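Cell division protein FtsZ 1 (Methanocaldococcus jannaschii, PDB 2VAP) binds and probably hydrolyses GTP, and probably polymerises into the contractile Z ring that marks the future site of cell division. Local coordinates at residues His288-Glu293 / Gly320-Glu325; Thr71-Leu76 / Lys84-Lys89; Val223-Lys228 / Gly284-Val289. One frame throughout, in Å; residues are numbered along the deposited sequence.

Contacts 1 and 3 adjoin on the C-terminal sheet, contact 3 bringing helix 204-227 onto it: their centres lie about 11 Å apart, they share His288 and Val289 on strand 284-291, and the backbone bond from Gly320 N to Ile287 O joins them. Contact 1 pairs that strand with strand 316-323. Contact 2 belongs to the GTPase domain, across the chain's centre, about 36 Å from contact 1 and about 31 Å from contact 3 between centres. It alone lies near the nucleotide, the side chain of Thr71 about 6 Å from the bound GDP, whereas contacts 1 and 3 lie away from the nucleotide site.

Contact 1 (His288-Glu293 / Gly320-Glu325); sequences HVMGPE and GATIDE
Val289 and Thr322 stand on neighbouring parallel strands, 288-291 and 320-323, bound by a regular ladder of backbone bonds. Val289 N donates to Gly320 O at 3.0 Å, Thr322 N to Val289 O at 2.9 Å and Gly291 N to Thr322 O at 3.2 Å. A fourth bond, Asp324 N to Gly291 O at 2.8 Å, carries the pairing past the strand end. CA-H...O contacts fill in between, as from Ala321 CA to Val289 O at 3.2 Å.

One side-chain hydrogen bond ties the strands on the face of His288, Met290 and Thr322. His288 NE2 and Thr322 OG1 lie 2.8 Å apart, with the hydroxyl at the ring edge, near its plane. Thr322 places OG1 between its backbone N and carbonyl carbon (chi1 63°), turned to the imidazole, while CG2 also rests by NE2. Met290 SD sits 4.2 Å above the plane of the His288 ring, over its centre. A leucine in place of His288 would probably leave Thr322 OG1 and, on helix 204-227, Gly221 O without their shared imidazole mate.

The other face is apolar: Val289 CB meets Ala321 CB at 4.3 Å, under helix 297-310, which links the strands as a beta-alpha-beta unit. Backbone bonding therefore sets the strand register, and the imidazole, bonded at both nitrogens, has its orientation fixed between sheet and helix.

Contact 2 (Thr71-Leu76 / Lys84-Lys89); sequences TDAQQL and KILIGK
Leu76 CD2 lies over one face of the flat peptide group that joins Ile85 to Leu86, 3.5 Å from Leu86 N. A second flat group, the Asp72 carboxylate, caps the helix that brings Leu76 here: Gln75 N reaches Asp72 OD1 from above the carboxylate plane at 3.1 Å, and Gln74 N adds a weak bond to the same oxygen. This N-cap starts helix 73-77, the short connection between parallel strands 64-70 and 83-86.

The apolar contact centres on two leucines. With CG anti to the backbone N (chi1 -172°), Leu76 extends toward the strand, and its CD2 also meets Leu86 CB at 3.8 Å. Leu86 CD1 reaches the start of the helix, 3.9 Å from Ala73 CB and close to Thr71 O. Lys84 slides past Leu76 in the opposite direction; its CD passes 3.5 Å from Leu76 O, and the extended chain carries NZ on to a hydrogen bond with Thr79 O.

Farther along, Thr71 CG2 packs on Ile87 CG1 at 3.7 Å, the two side chains crossing obliquely. The carbonyls of Thr71 and Ile87 converge on one water, 2.9 Å from Thr71 O and 2.8 Å from Ile87 O; other acceptors compete for its protons, and neither bond need be formed all the time.

The methyl of Thr71 thus faces the strand end while OG1 turns to a hydrogen bond with Thr135 OG1. Apolar packing, probably helped by the shared water, holds the Thr71 backbone beside the edge strand. Thr135 is a GTP-binding residue, consistent with a second-shell place for Thr71 beside the nucleotide, where its hydroxyl probably helps to position Thr135.

Contact 3 (Val223-Lys228 / Gly284-Val289); sequences VELITK and GALIHV
Leu225 CD1 touches Ile287 O on the strand at 3.5 Å, and that oxygen already accepts from Gly320 N, so a methyl packs beside a bonded carbonyl. Behind them, in the last helical turn, from which Leu225 projects, Val223 O accepts from both Ile226 N and Thr227 N, each at 3.0 Å.

Leu225 carries the contact, its side chain directed at the strand. Its CG lies anti to the backbone N (chi1 -178°), and the two methyls part over the strand. CD1 settles over the face of the His288 imidazole opposite Met290 as a CH-pi contact, Leu225 CD1 lying 4.2 Å from the ring centroid and 27° off the normal. CD2 goes to Leu286: Leu225 CD2 and Leu286 CD2 meet at 3.8 Å, the two side chains crossing at a slant. The imidazole also comes close to the helix backbone, with His288 CE1 3.5 Å from Leu225 N, on the same helix whose Gly221 O holds the ring at ND1.

Helix 223-227 and strand 284-289 cross at 75°, their axes 9.1 Å apart at the closest. Strand 284-291 is an inner strand of the four-stranded sheet, between 331-338 and 316-323. Helix 236-243 closes in beside Leu286 through Val242 and Met243. The far side of helix 204-227 packs Val223 and Ile226 on strand 40-45, so this long helix lies between the GTPase sheet and the C-terminal sheet.

Contact 1 (His288-Glu293 / Gly320-Glu325)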
# COMPACT_ATOMS: atom_id res chain seq x y z
N HIS A 288 -8.04 -9.13 -2.81
CA HIS A 288 -7.03 -10.06 -3.31
C HIS A 288 -7.10 -11.35 -2.50
O HIS A 288 -6.75 -11.37 -1.32
CB HIS A 288 -5.63 -9.45 -3.23
CG HIS A 288 -4.60 -10.20 -4.02
ND1 HIS A 288 -3.40 -9.64 -4.41
CD2 HIS A 288 -4.59 -11.47 -4.50
CE1 HIS A 288 -2.69 -10.53 -5.08
NE2 HIS A 288 -3.39 -11.65 -5.15
N VAL A 289 -7.56 -12.42 -3.15
CA VAL A 289 -7.61 -13.74 -2.54
C VAL A 289 -6.34 -14.50 -2.89
O VAL A 289 -5.99 -14.63 -4.06
CB VAL A 289 -8.86 -14.54 -3.00
CG1 VAL A 289 -8.97 -15.86 -2.24
CG2 VAL A 289 -10.13 -13.71 -2.83
N MET A 290 -5.64 -14.98 -1.86
CA MET A 290 -4.39 -15.71 -2.05
C MET A 290 -4.49 -17.08 -1.41
O MET A 290 -5.07 -17.23 -0.33
CB MET A 290 -3.23 -14.92 -1.44
CG MET A 290 -2.91 -13.62 -2.17
SD MET A 290 -2.04 -12.43 -1.13
CE MET A 290 -3.38 -11.83 -0.10
N GLY A 291 -3.93 -18.08 -2.07
CA GLY A 291 -3.97 -19.45 -1.55
C GLY A 291 -2.91 -20.36 -2.14
O GLY A 291 -2.09 -19.92 -2.94
N PRO A 292 -2.93 -21.64 -1.73
CA PRO A 292 -2.00 -22.63 -2.27
C PRO A 292 -2.41 -23.05 -3.68
O PRO A 292 -3.36 -22.48 -4.24
CB PRO A 292 -2.12 -23.81 -1.30
CG PRO A 292 -2.98 -23.32 -0.16
CD PRO A 292 -3.82 -22.24 -0.73
N GLU A 293 -1.72 -24.04 -4.24
CA GLU A 293 -1.99 -24.53 -5.59
C GLU A 293 -3.41 -25.08 -5.76
O GLU A 293 -3.93 -25.14 -6.87
CB GLU A 293 -0.96 -25.58 -6.00
CG GLU A 293 0.44 -25.04 -6.28
CD GLU A 293 1.25 -24.74 -5.02
OE1 GLU A 293 2.24 -23.98 -5.12
OE2 GLU A 293 0.91 -25.27 -3.94
N GLY A 320 -9.42 -10.20 -7.40
CA GLY A 320 -8.52 -11.12 -8.08
C GLY A 320 -8.15 -12.29 -7.19
O GLY A 320 -8.40 -12.26 -5.98
N ALA A 321 -7.57 -13.32 -7.78
CA ALA A 321 -7.14 -14.50 -7.04
C ALA A 321 -5.82 -15.03 -7.60
O ALA A 321 -5.69 -15.24 -8.80
CB ALA A 321 -8.21 -15.58 -7.07
N THR A 322 -4.85 -15.23 -6.71
CA THR A 322 -3.52 -15.72 -7.11
C THR A 322 -3.04 -16.84 -6.20
O THR A 322 -3.50 -16.98 -5.06
CB THR A 322 -2.45 -14.59 -7.09
OG1 THR A 322 -2.29 -14.10 -5.75
CG2 THR A 322 -2.83 -13.45 -8.03
N ILE A 323 -2.10 -17.64 -6.71
CA ILE A 323 -1.46 -18.68 -5.92
C ILE A 323 -0.17 -18.15 -5.29
O ILE A 323 0.69 -17.60 -5.98
CB ILE A 323 -1.16 -19.94 -6.78
CG1 ILE A 323 -2.46 -20.55 -7.31
CG2 ILE A 323 -0.38 -20.98 -5.97
CD1 ILE A 323 -2.28 -21.39 -8.56
N ASP A 324 -0.07 -18.31 -3.97
CA ASP A 324 1.17 -18.02 -3.25
C ASP A 324 1.81 -19.34 -2.87
O ASP A 324 1.24 -20.11 -2.08
CB ASP A 324 0.88 -17.16 -2.01
CG ASP A 324 2.14 -16.62 -1.35
OD1 ASP A 324 3.26 -17.06 -1.69
OD2 ASP A 324 2.01 -15.75 -0.46
N GLU A 325 2.98 -19.61 -3.44
CA GLU A 325 3.70 -20.87 -3.24
C GLU A 325 4.15 -21.11 -1.80
O GLU A 325 4.35 -22.26 -1.39
CB GLU A 325 4.89 -20.98 -4.21
CG GLU A 325 5.92 -19.86 -4.11
CD GLU A 325 7.07 -20.01 -5.09
OE1 GLU A 325 8.19 -19.57 -4.75
OE2 GLU A 325 6.87 -20.57 -6.19

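Contact 2 (Thr71-Leu76 / Lys84-Lys89)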
# COMPACT_ATOMS: atom_id res chain seq x y z
N THR A 71 17.01 10.91 3.33
CA THR A 71 17.97 11.96 3.67
C THR A 71 19.17 11.34 4.38
O THR A 71 20.26 11.92 4.40
CB THR A 71 17.36 13.01 4.61
OG1 THR A 71 16.76 12.35 5.74
CG2 THR A 71 16.30 13.83 3.90
N ASP A 72 18.96 10.16 4.96
CA ASP A 72 19.98 9.45 5.72
C ASP A 72 20.74 8.48 4.82
O ASP A 72 20.18 7.48 4.35
CB ASP A 72 19.33 8.71 6.90
CG ASP A 72 20.35 8.11 7.87
OD1 ASP A 72 21.36 7.55 7.41
OD2 ASP A 72 20.11 8.18 9.09
N ALA A 73 22.02 8.78 4.58
CA ALA A 73 22.87 7.99 3.69
C ALA A 73 23.23 6.61 4.26
O ALA A 73 23.48 5.68 3.50
CB ALA A 73 24.13 8.76 3.34
N GLN A 74 23.25 6.50 5.59
CA GLN A 74 23.56 5.23 6.25
C GLN A 74 22.42 4.24 6.05
O GLN A 74 22.67 3.06 5.75
CB GLN A 74 23.82 5.44 7.75
CG GLN A 74 24.78 6.59 8.09
CD GLN A 74 26.13 6.48 7.40
OE1 GLN A 74 26.63 7.45 6.84
NE2 GLN A 74 26.72 5.29 7.44
N GLN A 75 21.19 4.71 6.20
CA GLN A 75 20.00 3.89 5.98
C GLN A 75 19.82 3.54 4.50
O GLN A 75 19.45 2.41 4.16
CB GLN A 75 18.74 4.59 6.51
CG GLN A 75 18.74 4.82 8.03
CD GLN A 75 17.45 5.45 8.55
OE1 GLN A 75 17.08 5.24 9.71
NE2 GLN A 75 16.77 6.21 7.71
N LEU A 76 20.09 4.51 3.62
CA LEU A 76 19.87 4.33 2.18
C LEU A 76 20.81 3.31 1.54
O LEU A 76 20.38 2.52 0.69
CB LEU A 76 19.97 5.68 1.45
CG LEU A 76 19.58 5.68 -0.04
CD1 LEU A 76 18.08 5.46 -0.23
CD2 LEU A 76 20.03 6.97 -0.70
N LYS A 84 18.10 4.04 -6.01
CA LYS A 84 18.24 4.76 -4.74
C LYS A 84 18.48 6.24 -5.00
O LYS A 84 19.28 6.60 -5.87
CB LYS A 84 19.38 4.19 -3.90
CG LYS A 84 19.29 2.70 -3.61
CD LYS A 84 20.49 2.24 -2.80
CE LYS A 84 20.77 0.76 -3.02
NZ LYS A 84 21.85 0.27 -2.11
N ILE A 85 17.79 7.09 -4.25
CA ILE A 85 17.98 8.53 -4.35
C ILE A 85 18.25 9.13 -2.97
O ILE A 85 17.40 9.05 -2.07
CB ILE A 85 16.76 9.25 -4.99
CG1 ILE A 85 16.41 8.65 -6.35
CG2 ILE A 85 17.03 10.76 -5.13
CD1 ILE A 85 15.03 9.03 -6.87
N LEU A 86 19.43 9.72 -2.80
CA LEU A 86 19.73 10.49 -1.60
C LEU A 86 19.20 11.90 -1.79
O LEU A 86 19.75 12.69 -2.57
CB LEU A 86 21.24 10.50 -1.32
CG LEU A 86 21.67 11.18 -0.02
CD1 LEU A 86 21.31 10.34 1.20
CD2 LEU A 86 23.16 11.46 -0.05
N ILE A 87 18.12 12.22 -1.08
CA ILE A 87 17.48 13.53 -1.20
C ILE A 87 18.12 14.55 -0.25
O ILE A 87 18.59 14.20 0.83
CB ILE A 87 15.94 13.46 -1.01
CG1 ILE A 87 15.57 12.87 0.36
CG2 ILE A 87 15.29 12.66 -2.14
CD1 ILE A 87 14.12 13.12 0.78
N GLY A 88 18.14 15.81 -0.69
CA GLY A 88 18.72 16.91 0.09
C GLY A 88 20.22 16.81 0.27
O GLY A 88 20.73 17.04 1.37
N LYS A 89 20.92 16.48 -0.81
CA LYS A 89 22.39 16.37 -0.80
C LYS A 89 23.06 17.69 -0.40
O LYS A 89 24.08 17.68 0.29
CB LYS A 89 22.90 15.93 -2.17
CG LYS A 89 22.68 14.46 -2.50
CD LYS A 89 23.22 14.12 -3.87
CE LYS A 89 23.13 12.63 -4.15
NZ LYS A 89 23.63 12.29 -5.51
O HOH W 1 20.73 14.25 2.71

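Contact 3 (Val223-Lys228 / Gly284-Val289)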
# COMPACT_ATOMS: atom_id res chain seq x y z
N VAL A 223 -0.16 -4.37 -5.50
CA VAL A 223 0.61 -4.40 -6.74
C VAL A 223 0.36 -5.69 -7.52
O VAL A 223 0.03 -5.66 -8.70
CB VAL A 223 2.14 -4.24 -6.47
CG1 VAL A 223 2.96 -4.54 -7.73
CG2 VAL A 223 2.46 -2.85 -5.96
N GLU A 224 0.49 -6.83 -6.83
CA GLU A 224 0.41 -8.14 -7.48
C GLU A 224 -1.01 -8.56 -7.86
O GLU A 224 -1.20 -9.47 -8.67
CB GLU A 224 1.13 -9.20 -6.64
CG GLU A 224 2.64 -8.97 -6.57
CD GLU A 224 3.42 -10.11 -5.92
OE1 GLU A 224 2.82 -10.92 -5.19
OE2 GLU A 224 4.65 -10.17 -6.15
N LEU A 225 -2.00 -7.87 -7.29
CA LEU A 225 -3.38 -7.99 -7.76
C LEU A 225 -3.45 -7.66 -9.26
O LEU A 225 -4.22 -8.27 -10.00
CB LEU A 225 -4.30 -7.06 -6.96
CG LEU A 225 -5.80 -7.04 -7.24
CD1 LEU A 225 -6.46 -8.35 -6.82
CD2 LEU A 225 -6.46 -5.87 -6.54
N ILE A 226 -2.63 -6.70 -9.68
CA ILE A 226 -2.53 -6.28 -11.07
C ILE A 226 -1.48 -7.08 -11.85
O ILE A 226 -1.74 -7.54 -12.96
CB ILE A 226 -2.20 -4.76 -11.19
CG1 ILE A 226 -3.17 -3.93 -10.34
CG2 ILE A 226 -2.21 -4.31 -12.65
CD1 ILE A 226 -2.69 -2.53 -10.02
N THR A 227 -0.30 -7.26 -11.25
CA THR A 227 0.89 -7.72 -11.99
C THR A 227 1.13 -9.23 -12.02
O THR A 227 1.70 -9.75 -12.99
CB THR A 227 2.18 -7.06 -11.47
OG1 THR A 227 2.41 -7.46 -10.11
CG2 THR A 227 2.09 -5.54 -11.54
N LYS A 228 0.71 -9.93 -10.97
CA LYS A 228 1.03 -11.35 -10.82
C LYS A 228 0.10 -12.24 -11.63
O LYS A 228 -1.08 -11.93 -11.81
CB LYS A 228 1.00 -11.74 -9.34
CG LYS A 228 1.56 -13.13 -9.03
CD LYS A 228 1.64 -13.37 -7.53
CE LYS A 228 2.16 -14.76 -7.22
NZ LYS A 228 2.41 -14.95 -5.76
N GLY A 284 -16.29 1.64 -2.32
CA GLY A 284 -15.53 0.73 -3.17
C GLY A 284 -14.66 -0.23 -2.39
O GLY A 284 -14.45 -0.05 -1.19
N ALA A 285 -14.15 -1.25 -3.08
CA ALA A 285 -13.29 -2.25 -2.45
C ALA A 285 -12.41 -2.98 -3.46
O ALA A 285 -12.83 -3.24 -4.59
CB ALA A 285 -14.12 -3.26 -1.66
N LEU A 286 -11.19 -3.29 -3.04
CA LEU A 286 -10.32 -4.21 -3.77
C LEU A 286 -10.13 -5.46 -2.93
O LEU A 286 -9.87 -5.37 -1.73
CB LEU A 286 -8.97 -3.56 -4.10
CG LEU A 286 -8.95 -2.32 -4.99
CD1 LEU A 286 -9.00 -1.04 -4.16
CD2 LEU A 286 -7.71 -2.32 -5.87
N ILE A 287 -10.28 -6.62 -3.56
CA ILE A 287 -10.13 -7.90 -2.87
C ILE A 287 -9.07 -8.75 -3.56
O ILE A 287 -9.18 -9.04 -4.75
CB ILE A 287 -11.46 -8.71 -2.83
CG1 ILE A 287 -12.60 -7.85 -2.27
CG2 ILE A 287 -11.29 -9.99 -2.01
CD1 ILE A 287 -13.98 -8.49 -2.40
N HIS A 288 -8.04 -9.13 -2.81
CA HIS A 288 -7.03 -10.06 -3.31
C HIS A 288 -7.10 -11.35 -2.50
O HIS A 288 -6.75 -11.37 -1.32
CB HIS A 288 -5.63 -9.45 -3.23
CG HIS A 288 -4.60 -10.20 -4.02
ND1 HIS A 288 -3.40 -9.64 -4.41
CD2 HIS A 288 -4.59 -11.47 -4.50
CE1 HIS A 288 -2.69 -10.53 -5.08
NE2 HIS A 288 -3.39 -11.65 -5.15
N VAL A 289 -7.56 -12.42 -3.15
CA VAL A 289 -7.61 -13.74 -2.54
C VAL A 289 -6.34 -14.50 -2.89
O VAL A 289 -5.99 -14.63 -4.06
CB VAL A 289 -8.86 -14.54 -3.00
CG1 VAL A 289 -8.97 -15.86 -2.24
CG2 VAL A 289 -10.13 -13.71 -2.83